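Local coordinates for amidohydrolase 3 domain-containing protein (Pyrococcus horikoshii, PDB 3IGH), which is uncharacterised but probably hydrolyses carbon-nitrogen bonds other than peptide bonds, at residues V261-G267 with V311-G317; A271-L275 with T286-L290; L297-E302 with V327-T331; V356-P362 with A393-T399. One frame throughout, in Å; residues are numbered along the deposited sequence.

Interaction 1: V261-G267 with V311-G317; sequences VKLFTDG and VAIHAIG. With SO4 (sulfate ion), chain B.
The carboxylate of D266 clasps the turn that follows the second strand: OD2 takes the backbone N of G317 at 2.7 Å and OD1 that of I316, each through its syn lone pair. T265 OG1 reaches H314 O at 2.6 Å on a lone pair in the carbonyl plane, and T265 N shares the same acceptor. Both nitrogens of the H314 ring are engaged. NE2 donates to G267 O (3.0 Å), which lies in the ring plane, while ND1 meets sulfate O4 at 2.8 Å in a nearly straight bond (172°). K262 NZ grips that same oxygen at 2.8 Å; H67 and H339 also hydrogen-bond this sulfate, which probably came from the crystallisation liquor. Strands 261-264 and 311-315 are neighbouring parallel strands of the TIM barrel expected for an amidohydrolase, and the sulfate sits beyond the face bearing K262, F264 and H314. With CG anti to its backbone N (chi1 166°), H314 brings one ring face against F264 CD1, the two planes inclined at 43°. Replacing this imidazole by an alanine's methyl is likely to leave G267 O without its ring donor and sulfate O4 with one grip fewer. On the other face L263 CD1 packs on V311 CG1 at 3.8 Å, and T265 CG2 meets I313 CG2.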
# COMPACT_ATOMS: atom_id res chain seq x y z
N VAL A 261 -1.28 -2.56 -14.84
CA VAL A 261 -1.65 -3.85 -15.44
C VAL A 261 -0.82 -4.03 -16.71
O VAL A 261 -0.46 -3.06 -17.38
CB VAL A 261 -3.19 -3.92 -15.77
CG1 VAL A 261 -3.57 -2.91 -16.85
CG2 VAL A 261 -3.62 -5.34 -16.17
N LYS A 262 -0.52 -5.29 -17.05
CA LYS A 262 0.21 -5.61 -18.26
C LYS A 262 -0.69 -6.35 -19.26
O LYS A 262 -1.31 -7.36 -18.92
CB LYS A 262 1.47 -6.42 -17.91
CG LYS A 262 2.23 -7.01 -19.11
CD LYS A 262 2.73 -5.94 -20.07
CE LYS A 262 3.42 -6.58 -21.28
NZ LYS A 262 4.65 -7.33 -20.92
N LEU A 263 -0.75 -5.83 -20.48
CA LEU A 263 -1.54 -6.40 -21.57
C LEU A 263 -0.67 -6.75 -22.78
O LEU A 263 0.44 -6.24 -22.93
CB LEU A 263 -2.61 -5.39 -22.04
CG LEU A 263 -3.54 -4.85 -20.95
CD1 LEU A 263 -4.41 -3.74 -21.51
CD2 LEU A 263 -4.37 -5.98 -20.41
N PHE A 264 -1.22 -7.59 -23.66
CA PHE A 264 -0.52 -8.07 -24.86
C PHE A 264 -1.37 -7.82 -26.10
O PHE A 264 -2.58 -8.06 -26.08
CB PHE A 264 -0.28 -9.58 -24.75
CG PHE A 264 0.66 -9.97 -23.65
CD1 PHE A 264 2.02 -10.12 -23.91
CD2 PHE A 264 0.19 -10.19 -22.36
CE1 PHE A 264 2.90 -10.48 -22.89
CE2 PHE A 264 1.06 -10.54 -21.33
CZ PHE A 264 2.42 -10.69 -21.60
N THR A 265 -0.76 -7.33 -27.16
CA THR A 265 -1.40 -7.31 -28.47
C THR A 265 -0.96 -8.50 -29.32
O THR A 265 -1.79 -9.11 -29.98
CB THR A 265 -1.12 -6.03 -29.26
OG1 THR A 265 0.29 -5.80 -29.33
CG2 THR A 265 -1.81 -4.84 -28.62
N ASP A 266 0.34 -8.82 -29.30
CA ASP A 266 0.88 -9.85 -30.20
C ASP A 266 1.94 -10.77 -29.56
O ASP A 266 2.16 -10.72 -28.35
CB ASP A 266 1.40 -9.24 -31.51
CG ASP A 266 2.65 -8.38 -31.34
OD1 ASP A 266 3.01 -8.00 -30.21
OD2 ASP A 266 3.28 -8.05 -32.37
N GLY A 267 2.56 -11.61 -30.37
CA GLY A 267 3.61 -12.50 -29.88
C GLY A 267 4.97 -11.92 -30.19
O GLY A 267 5.20 -10.72 -30.02
N VAL A 311 -1.07 1.40 -17.49
CA VAL A 311 -1.39 0.34 -18.44
C VAL A 311 -0.20 0.18 -19.39
O VAL A 311 0.19 1.12 -20.10
CB VAL A 311 -2.68 0.68 -19.23
CG1 VAL A 311 -3.02 -0.45 -20.21
CG2 VAL A 311 -3.86 0.96 -18.26
N ALA A 312 0.38 -1.02 -19.39
CA ALA A 312 1.49 -1.35 -20.27
C ALA A 312 1.03 -2.37 -21.28
O ALA A 312 0.45 -3.39 -20.92
CB ALA A 312 2.69 -1.90 -19.47
N ILE A 313 1.29 -2.08 -22.55
CA ILE A 313 0.90 -2.98 -23.62
C ILE A 313 2.12 -3.46 -24.42
O ILE A 313 2.84 -2.66 -25.01
CB ILE A 313 -0.13 -2.33 -24.59
CG1 ILE A 313 -1.33 -1.75 -23.80
CG2 ILE A 313 -0.60 -3.36 -25.61
CD1 ILE A 313 -2.46 -1.17 -24.68
N HIS A 314 2.32 -4.77 -24.43
CA HIS A 314 3.30 -5.43 -25.30
C HIS A 314 2.87 -5.26 -26.76
O HIS A 314 1.75 -5.65 -27.13
CB HIS A 314 3.33 -6.92 -24.91
CG HIS A 314 4.02 -7.83 -25.88
ND1 HIS A 314 5.09 -8.62 -25.52
CD2 HIS A 314 3.74 -8.15 -27.17
CE1 HIS A 314 5.46 -9.36 -26.55
NE2 HIS A 314 4.67 -9.09 -27.57
N ALA A 315 3.75 -4.68 -27.57
CA ALA A 315 3.56 -4.62 -29.03
C ALA A 315 4.91 -4.76 -29.73
O ALA A 315 5.74 -3.86 -29.66
CB ALA A 315 2.88 -3.31 -29.43
N ILE A 316 5.12 -5.89 -30.40
CA ILE A 316 6.38 -6.13 -31.10
C ILE A 316 6.22 -5.77 -32.59
O ILE A 316 6.98 -4.96 -33.12
CB ILE A 316 6.88 -7.59 -30.83
CG1 ILE A 316 7.36 -7.68 -29.38
CG2 ILE A 316 8.04 -7.97 -31.77
CD1 ILE A 316 7.95 -9.02 -28.96
N GLY A 317 5.22 -6.35 -33.25
CA GLY A 317 4.99 -6.08 -34.67
C GLY A 317 4.45 -4.69 -34.92
O GLY A 317 3.92 -4.04 -34.00
S SO4 B . 6.92 -9.66 -22.55
O1 SO4 B . 7.07 -9.66 -21.11
O2 SO4 B . 8.23 -9.75 -23.17
O3 SO4 B . 6.15 -10.83 -22.95
O4 SO4 B . 6.27 -8.41 -22.97

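Interaction 2: A271-L275 with T286-L290; sequences ARTAL and TSGQL
L275 and T273, with Q289 facing them, bury the most surface where two irregular stretches of one long loop meet, the loop running from strand 256-264 to helix 294-305. The leucine works through both methyls. Its CD1 lies against the backbone of the other segment, 3.7 Å from S287 O and 4.0 Å from Q289 N, while CD2 crosses the end of L290 at an angle and touches L290 CD1 at 3.9 Å. Extension of CG anti to the backbone N (chi1 -173°) carries these methyls across to 286-290. Cutting this side chain back to an alanine is likely to leave L290 CD1 without its neighbour and the G288-Q289 backbone less covered.

T273 acts through its main chain. Its carbonyl O accepts from Q289 N at 2.9 Å, a bent bond (143°) whose donor stands well above the carbonyl plane. The threonine hydroxyl turns instead to S268 N. Q289 adds its CB near T273 O, and its chain then runs on extended. Between these residues G288 lies so close that its CA makes CH···O contacts to R272 O and, at 3.2 Å, to A274 O; a side chain there would clash with the latter. One water joins R272 O to T286 OG1, donating to the carbonyl, while the guanidinium of R272 goes to D282 in a salt bridge.

Helix 318-331 touches L275 and L290 from outside the two segments. With a single bent direct bond, one water bridge and a pair of leucines, this contact depends more on close backbone approach at G288 than on polar side chains.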
# COMPACT_ATOMS: atom_id res chain seq x y z
N ALA A 271 9.10 -16.45 -33.07
CA ALA A 271 8.09 -17.46 -33.32
C ALA A 271 7.17 -17.09 -34.49
O ALA A 271 6.29 -17.87 -34.85
CB ALA A 271 7.27 -17.70 -32.05
N ARG A 272 7.40 -15.90 -35.06
CA ARG A 272 6.56 -15.31 -36.12
C ARG A 272 5.11 -15.09 -35.67
O ARG A 272 4.16 -15.22 -36.45
CB ARG A 272 6.62 -16.10 -37.45
CG ARG A 272 8.05 -16.33 -37.98
CD ARG A 272 8.04 -16.89 -39.40
NE ARG A 272 9.38 -17.19 -39.90
CZ ARG A 272 10.05 -18.31 -39.64
NH1 ARG A 272 9.51 -19.26 -38.89
NH2 ARG A 272 11.27 -18.48 -40.14
N THR A 273 4.95 -14.72 -34.40
CA THR A 273 3.63 -14.45 -33.83
C THR A 273 3.41 -12.96 -33.58
O THR A 273 2.30 -12.55 -33.23
CB THR A 273 3.39 -15.28 -32.55
OG1 THR A 273 4.52 -15.15 -31.68
CG2 THR A 273 3.21 -16.75 -32.91
N ALA A 274 4.45 -12.16 -33.80
CA ALA A 274 4.34 -10.72 -33.79
C ALA A 274 3.52 -10.28 -34.99
O ALA A 274 3.69 -10.82 -36.09
CB ALA A 274 5.72 -10.05 -33.80
N LEU A 275 2.64 -9.31 -34.78
CA LEU A 275 1.65 -8.94 -35.79
C LEU A 275 2.14 -7.84 -36.73
O LEU A 275 2.31 -6.69 -36.32
CB LEU A 275 0.33 -8.53 -35.12
CG LEU A 275 -0.87 -8.26 -36.05
CD1 LEU A 275 -1.31 -9.54 -36.76
CD2 LEU A 275 -2.02 -7.69 -35.23
N THR A 286 2.14 -16.22 -43.39
CA THR A 286 1.68 -15.69 -42.10
C THR A 286 2.07 -14.23 -41.86
O THR A 286 3.08 -13.76 -42.37
CB THR A 286 2.11 -16.59 -40.90
OG1 THR A 286 1.41 -16.20 -39.72
CG2 THR A 286 3.62 -16.53 -40.64
N SER A 287 1.23 -13.53 -41.10
CA SER A 287 1.48 -12.14 -40.71
C SER A 287 1.51 -11.96 -39.19
O SER A 287 1.55 -10.84 -38.69
CB SER A 287 0.42 -11.22 -41.32
OG SER A 287 0.51 -11.17 -42.72
N GLY A 288 1.49 -13.07 -38.47
CA GLY A 288 1.58 -13.06 -37.02
C GLY A 288 0.22 -13.26 -36.39
O GLY A 288 -0.72 -13.68 -37.05
N GLN A 289 0.10 -12.94 -35.11
CA GLN A 289 -1.07 -13.34 -34.35
C GLN A 289 -1.45 -12.31 -33.28
O GLN A 289 -0.67 -12.03 -32.37
CB GLN A 289 -0.80 -14.71 -33.74
CG GLN A 289 -1.94 -15.32 -32.97
CD GLN A 289 -1.52 -16.61 -32.31
OE1 GLN A 289 -1.34 -16.66 -31.09
NE2 GLN A 289 -1.35 -17.66 -33.10
N LEU A 290 -2.66 -11.77 -33.43
CA LEU A 290 -3.25 -10.88 -32.44
C LEU A 290 -3.74 -11.70 -31.26
O LEU A 290 -4.51 -12.65 -31.42
CB LEU A 290 -4.40 -10.08 -33.07
CG LEU A 290 -5.08 -8.97 -32.25
CD1 LEU A 290 -4.16 -7.78 -32.03
CD2 LEU A 290 -6.37 -8.54 -32.92
O HOH W 1 2.59 -17.14 -37.43

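Interaction 3: L297-E302 with V327-T331; sequences LIRITE and VFETT. With SO4 (sulfate ion), chain R.
L297 and V327 meet across the contact, and each has a carbonyl gripped twice within its own helix. L297 O accepts T301 OG1 at 2.8 Å and also T301 N, the two donors arriving from opposite faces of its plane. Helix 318-331 repeats the device at V327, whose O is held from both faces by T331 N and T331 OG1, the hydroxyl at 2.9 Å. Each threonine thus spends its hydroxyl on its own helix and offers a methyl to the other: T301 CG2 and T331 CG2 touch at 3.8 Å, the two side chains crossing at about a right angle. In T331, chi1 of 55° sets OG1 between the backbone N and the carbonyl carbon, turned back to V327 O, and leaves CG2 facing the other helix.

V327 packs against L297 and I298. Its CG2 lies on L297 CB at 3.8 Å, and its CG1 passes I298 CG1 as the two side chains slide by in opposite directions. T301 OG1 is 3.5 Å from V327 CG1, and I298 CG2 lies against T331 CG2.

The short helical segments cross at -55°, with axes 9.9 Å apart. They belong to consecutive outer helices of the barrel, which pack over strands 256-264 and 310-315 through L297, T301, V327 and F328. The joint is therefore mainly apolar, its two threonine hydroxyls bonded back into their own helices, with the E302 carboxylate, bent round at chi2, lying against T331 CG2 at the outer edge (OE2 to CG2 3.5 Å).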
# COMPACT_ATOMS: atom_id res chain seq x y z
N LEU A 297 -9.04 -5.20 -24.89
CA LEU A 297 -7.91 -4.38 -24.43
C LEU A 297 -8.38 -3.05 -23.84
O LEU A 297 -7.86 -2.61 -22.82
CB LEU A 297 -6.92 -4.14 -25.57
CG LEU A 297 -6.08 -5.33 -26.06
CD1 LEU A 297 -5.58 -5.03 -27.46
CD2 LEU A 297 -4.88 -5.57 -25.13
N ILE A 298 -9.38 -2.43 -24.47
CA ILE A 298 -9.96 -1.17 -24.00
C ILE A 298 -10.67 -1.36 -22.67
O ILE A 298 -10.51 -0.54 -21.77
CB ILE A 298 -10.91 -0.56 -25.05
CG1 ILE A 298 -10.10 -0.07 -26.24
CG2 ILE A 298 -11.72 0.64 -24.49
CD1 ILE A 298 -10.84 -0.17 -27.54
N ARG A 299 -11.42 -2.46 -22.55
CA ARG A 299 -12.14 -2.77 -21.31
C ARG A 299 -11.18 -2.92 -20.12
O ARG A 299 -11.43 -2.38 -19.03
CB ARG A 299 -12.97 -4.04 -21.49
CG ARG A 299 -13.75 -4.46 -20.26
CD ARG A 299 -14.52 -5.74 -20.50
NE ARG A 299 -15.79 -5.45 -21.18
CZ ARG A 299 -16.98 -5.48 -20.59
NH1 ARG A 299 -18.06 -5.20 -21.30
NH2 ARG A 299 -17.10 -5.79 -19.30
N ILE A 300 -10.09 -3.65 -20.32
CA ILE A 300 -9.11 -3.83 -19.24
C ILE A 300 -8.40 -2.50 -18.90
O ILE A 300 -8.22 -2.17 -17.71
CB ILE A 300 -8.12 -4.99 -19.53
CG1 ILE A 300 -8.89 -6.30 -19.75
CG2 ILE A 300 -7.16 -5.18 -18.35
CD1 ILE A 300 -8.06 -7.44 -20.34
N THR A 301 -8.02 -1.76 -19.93
CA THR A 301 -7.44 -0.43 -19.78
C THR A 301 -8.34 0.48 -18.93
O THR A 301 -7.88 1.12 -17.99
CB THR A 301 -7.15 0.21 -21.16
OG1 THR A 301 -6.19 -0.59 -21.87
CG2 THR A 301 -6.61 1.64 -21.02
N GLU A 302 -9.64 0.50 -19.24
CA GLU A 302 -10.58 1.34 -18.49
C GLU A 302 -10.78 0.89 -17.05
O GLU A 302 -10.93 1.73 -16.15
CB GLU A 302 -11.93 1.47 -19.22
CG GLU A 302 -11.87 2.27 -20.54
CD GLU A 302 -11.41 3.72 -20.37
OE1 GLU A 302 -12.21 4.63 -20.63
OE2 GLU A 302 -10.22 3.96 -20.01
N VAL A 327 -5.82 1.69 -28.76
CA VAL A 327 -6.30 1.55 -27.39
C VAL A 327 -6.05 2.83 -26.59
O VAL A 327 -6.96 3.37 -25.96
CB VAL A 327 -5.68 0.31 -26.69
CG1 VAL A 327 -6.13 0.20 -25.23
CG2 VAL A 327 -6.09 -0.96 -27.43
N PHE A 328 -4.82 3.34 -26.68
CA PHE A 328 -4.45 4.57 -25.97
C PHE A 328 -5.16 5.83 -26.51
O PHE A 328 -5.51 6.73 -25.73
CB PHE A 328 -2.91 4.72 -25.91
CG PHE A 328 -2.23 3.69 -25.02
CD1 PHE A 328 -2.86 3.20 -23.88
CD2 PHE A 328 -0.95 3.22 -25.32
CE1 PHE A 328 -2.23 2.26 -23.05
CE2 PHE A 328 -0.32 2.28 -24.51
CZ PHE A 328 -0.95 1.80 -23.38
N GLU A 329 -5.42 5.86 -27.81
CA GLU A 329 -6.14 6.98 -28.40
C GLU A 329 -7.59 7.02 -27.90
O GLU A 329 -8.05 8.07 -27.44
CB GLU A 329 -6.12 6.93 -29.92
CG GLU A 329 -6.77 8.14 -30.57
CD GLU A 329 -7.32 7.85 -31.96
OE1 GLU A 329 -7.96 8.76 -32.53
OE2 GLU A 329 -7.12 6.73 -32.49
N THR A 330 -8.27 5.87 -27.94
CA THR A 330 -9.69 5.74 -27.58
C THR A 330 -9.94 6.04 -26.09
O THR A 330 -10.96 6.62 -25.71
CB THR A 330 -10.19 4.32 -27.94
OG1 THR A 330 -10.02 4.09 -29.34
CG2 THR A 330 -11.65 4.13 -27.59
N THR A 331 -9.01 5.60 -25.24
CA THR A 331 -9.17 5.78 -23.81
C THR A 331 -8.69 7.15 -23.36
O THR A 331 -8.95 7.58 -22.24
CB THR A 331 -8.45 4.67 -23.02
OG1 THR A 331 -7.06 4.63 -23.40
CG2 THR A 331 -9.10 3.33 -23.27
S SO4 R . -15.98 -6.18 -15.97
O1 SO4 R . -14.96 -6.78 -16.83
O2 SO4 R . -17.31 -6.47 -16.50
O3 SO4 R . -15.88 -6.75 -14.62
O4 SO4 R . -15.79 -4.74 -15.90

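Interaction 4: V356-P362 with A393-T399; sequences VRLSVQP and AELGFST
S398 OG gathers polar groups from the neighbouring strand end: Q361 NE2 donates to it at 2.7 Å, and it donates in turn to V360 O at 3.0 Å, standing well above that carbonyl's plane. Chi1 of 51° places OG between its backbone N and carbonyl carbon, within reach of both partners. S359 OG lies 3.1 Å from S398 OG, a bond that is not settled, and is also hydrogen-bonded with S66. The strand backbones are satisfied by a parallel ladder: L358 N to E394 O, G396 N to L358 O (2.8 Å) and V360 N to G396 O, the last nearly straight at 173°. S398 N adds a weak bond to V360 O. A water donates to V356 O and accepts from E394 N, linking the two backbones where the direct ladder has not yet begun.

On the face bearing L358 and V360, L395 CD1 touches V360 CG1 at 3.8 Å and L358 CB. P362 CG stands over the centre of the F397 ring, 3.8 Å from its centroid, in a CH-pi contact.

Strand 357-360 lies between strands 336-337 and 395-397 in the barrel wall. The R357 guanidinium hydrogen-bonds V450 O and forms a salt bridge with D310, helix 436-450 packs on F397, and strand 58-68 meets S359 and S398.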
# COMPACT_ATOMS: atom_id res chain seq x y z
N VAL A 356 2.87 8.67 -25.60
CA VAL A 356 3.08 7.38 -24.94
C VAL A 356 4.52 7.25 -24.43
O VAL A 356 5.43 7.94 -24.91
CB VAL A 356 2.70 6.16 -25.84
CG1 VAL A 356 1.21 6.20 -26.21
CG2 VAL A 356 3.56 6.11 -27.09
N ARG A 357 4.68 6.42 -23.41
CA ARG A 357 5.99 6.06 -22.86
C ARG A 357 6.45 4.75 -23.50
O ARG A 357 5.63 3.91 -23.81
CB ARG A 357 5.90 5.92 -21.34
CG ARG A 357 5.83 7.25 -20.62
CD ARG A 357 5.17 7.13 -19.25
NE ARG A 357 3.73 6.88 -19.31
CZ ARG A 357 3.12 5.86 -18.70
NH1 ARG A 357 3.83 4.98 -18.01
NH2 ARG A 357 1.81 5.72 -18.77
N LEU A 358 7.76 4.60 -23.71
CA LEU A 358 8.28 3.39 -24.35
C LEU A 358 9.35 2.71 -23.50
O LEU A 358 10.30 3.35 -23.06
CB LEU A 358 8.87 3.71 -25.74
CG LEU A 358 8.03 4.45 -26.80
CD1 LEU A 358 8.88 4.79 -28.01
CD2 LEU A 358 6.81 3.64 -27.23
N SER A 359 9.19 1.41 -23.28
CA SER A 359 10.22 0.60 -22.64
C SER A 359 10.81 -0.35 -23.68
O SER A 359 10.11 -1.21 -24.22
CB SER A 359 9.63 -0.17 -21.46
OG SER A 359 10.58 -1.03 -20.88
N VAL A 360 12.10 -0.19 -23.96
CA VAL A 360 12.75 -0.97 -25.00
C VAL A 360 13.87 -1.83 -24.42
O VAL A 360 14.35 -1.57 -23.32
CB VAL A 360 13.31 -0.08 -26.15
CG1 VAL A 360 12.18 0.64 -26.88
CG2 VAL A 360 14.36 0.90 -25.64
N GLN A 361 14.28 -2.85 -25.17
CA GLN A 361 15.26 -3.81 -24.68
C GLN A 361 16.43 -3.95 -25.66
O GLN A 361 16.42 -4.83 -26.51
CB GLN A 361 14.60 -5.18 -24.45
CG GLN A 361 13.50 -5.24 -23.37
CD GLN A 361 12.18 -4.68 -23.86
OE1 GLN A 361 11.80 -4.88 -25.01
NE2 GLN A 361 11.48 -3.96 -22.98
N PRO A 362 17.42 -3.04 -25.58
CA PRO A 362 18.54 -3.02 -26.54
C PRO A 362 19.32 -4.32 -26.74
O PRO A 362 19.79 -4.57 -27.84
CB PRO A 362 19.43 -1.89 -26.02
CG PRO A 362 18.46 -0.97 -25.32
CD PRO A 362 17.50 -1.91 -24.64
N ALA A 393 9.47 10.17 -27.83
CA ALA A 393 8.91 9.67 -26.56
C ALA A 393 9.93 9.57 -25.45
O ALA A 393 11.14 9.45 -25.70
CB ALA A 393 8.24 8.32 -26.78
N GLU A 394 9.44 9.60 -24.21
CA GLU A 394 10.25 9.18 -23.07
C GLU A 394 10.57 7.70 -23.27
O GLU A 394 9.70 6.89 -23.56
CB GLU A 394 9.49 9.38 -21.77
CG GLU A 394 10.37 9.29 -20.55
CD GLU A 394 11.05 10.60 -20.21
OE1 GLU A 394 12.30 10.63 -20.16
OE2 GLU A 394 10.33 11.60 -20.00
N LEU A 395 11.85 7.37 -23.16
CA LEU A 395 12.34 6.04 -23.48
C LEU A 395 13.06 5.46 -22.27
O LEU A 395 13.94 6.11 -21.70
CB LEU A 395 13.29 6.14 -24.67
CG LEU A 395 13.77 4.89 -25.42
CD1 LEU A 395 12.65 4.31 -26.26
CD2 LEU A 395 14.93 5.27 -26.32
N GLY A 396 12.68 4.25 -21.88
CA GLY A 396 13.35 3.56 -20.78
C GLY A 396 14.03 2.31 -21.29
O GLY A 396 13.57 1.71 -22.27
N PHE A 397 15.12 1.91 -20.65
CA PHE A 397 15.82 0.69 -21.03
C PHE A 397 15.47 -0.44 -20.07
O PHE A 397 15.22 -0.22 -18.88
CB PHE A 397 17.35 0.89 -21.03
CG PHE A 397 17.89 1.59 -22.26
CD1 PHE A 397 17.06 2.05 -23.27
CD2 PHE A 397 19.27 1.81 -22.37
CE1 PHE A 397 17.57 2.70 -24.39
CE2 PHE A 397 19.79 2.47 -23.47
CZ PHE A 397 18.94 2.92 -24.49
N SER A 398 15.49 -1.65 -20.60
CA SER A 398 15.17 -2.83 -19.83
C SER A 398 15.81 -4.05 -20.48
O SER A 398 16.34 -3.97 -21.58
CB SER A 398 13.65 -3.01 -19.77
OG SER A 398 13.06 -2.96 -21.05
N THR A 399 15.74 -5.18 -19.78
CA THR A 399 16.36 -6.40 -20.25
C THR A 399 15.34 -7.48 -20.58
O THR A 399 15.67 -8.43 -21.28
CB THR A 399 17.34 -6.99 -19.21
OG1 THR A 399 16.67 -7.15 -17.95
CG2 THR A 399 18.55 -6.08 -19.03
O HOH W 2 6.59 9.99 -23.56

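Interactions 1 and 4 are the buried pair, parallel strand ladders set in series around the same barrel wall, their centres about 13 Å apart without touching. Their barrel-end chemistry differs: interaction 1 ends in charged and aromatic groups around an anion, interaction 4 in a cluster of neutral hydroxyls and an amide. Interaction 3 pairs the outer helices that back the strands of interaction 1, and it is almost wholly apolar across the interface; F328 also reaches V356 of interaction 4. Interaction 2 is the surface member, a loop without regular structure. It joins interaction 1 through D266 OD2, which accepts L275 N, and through G267 N, which pairs with T273 O.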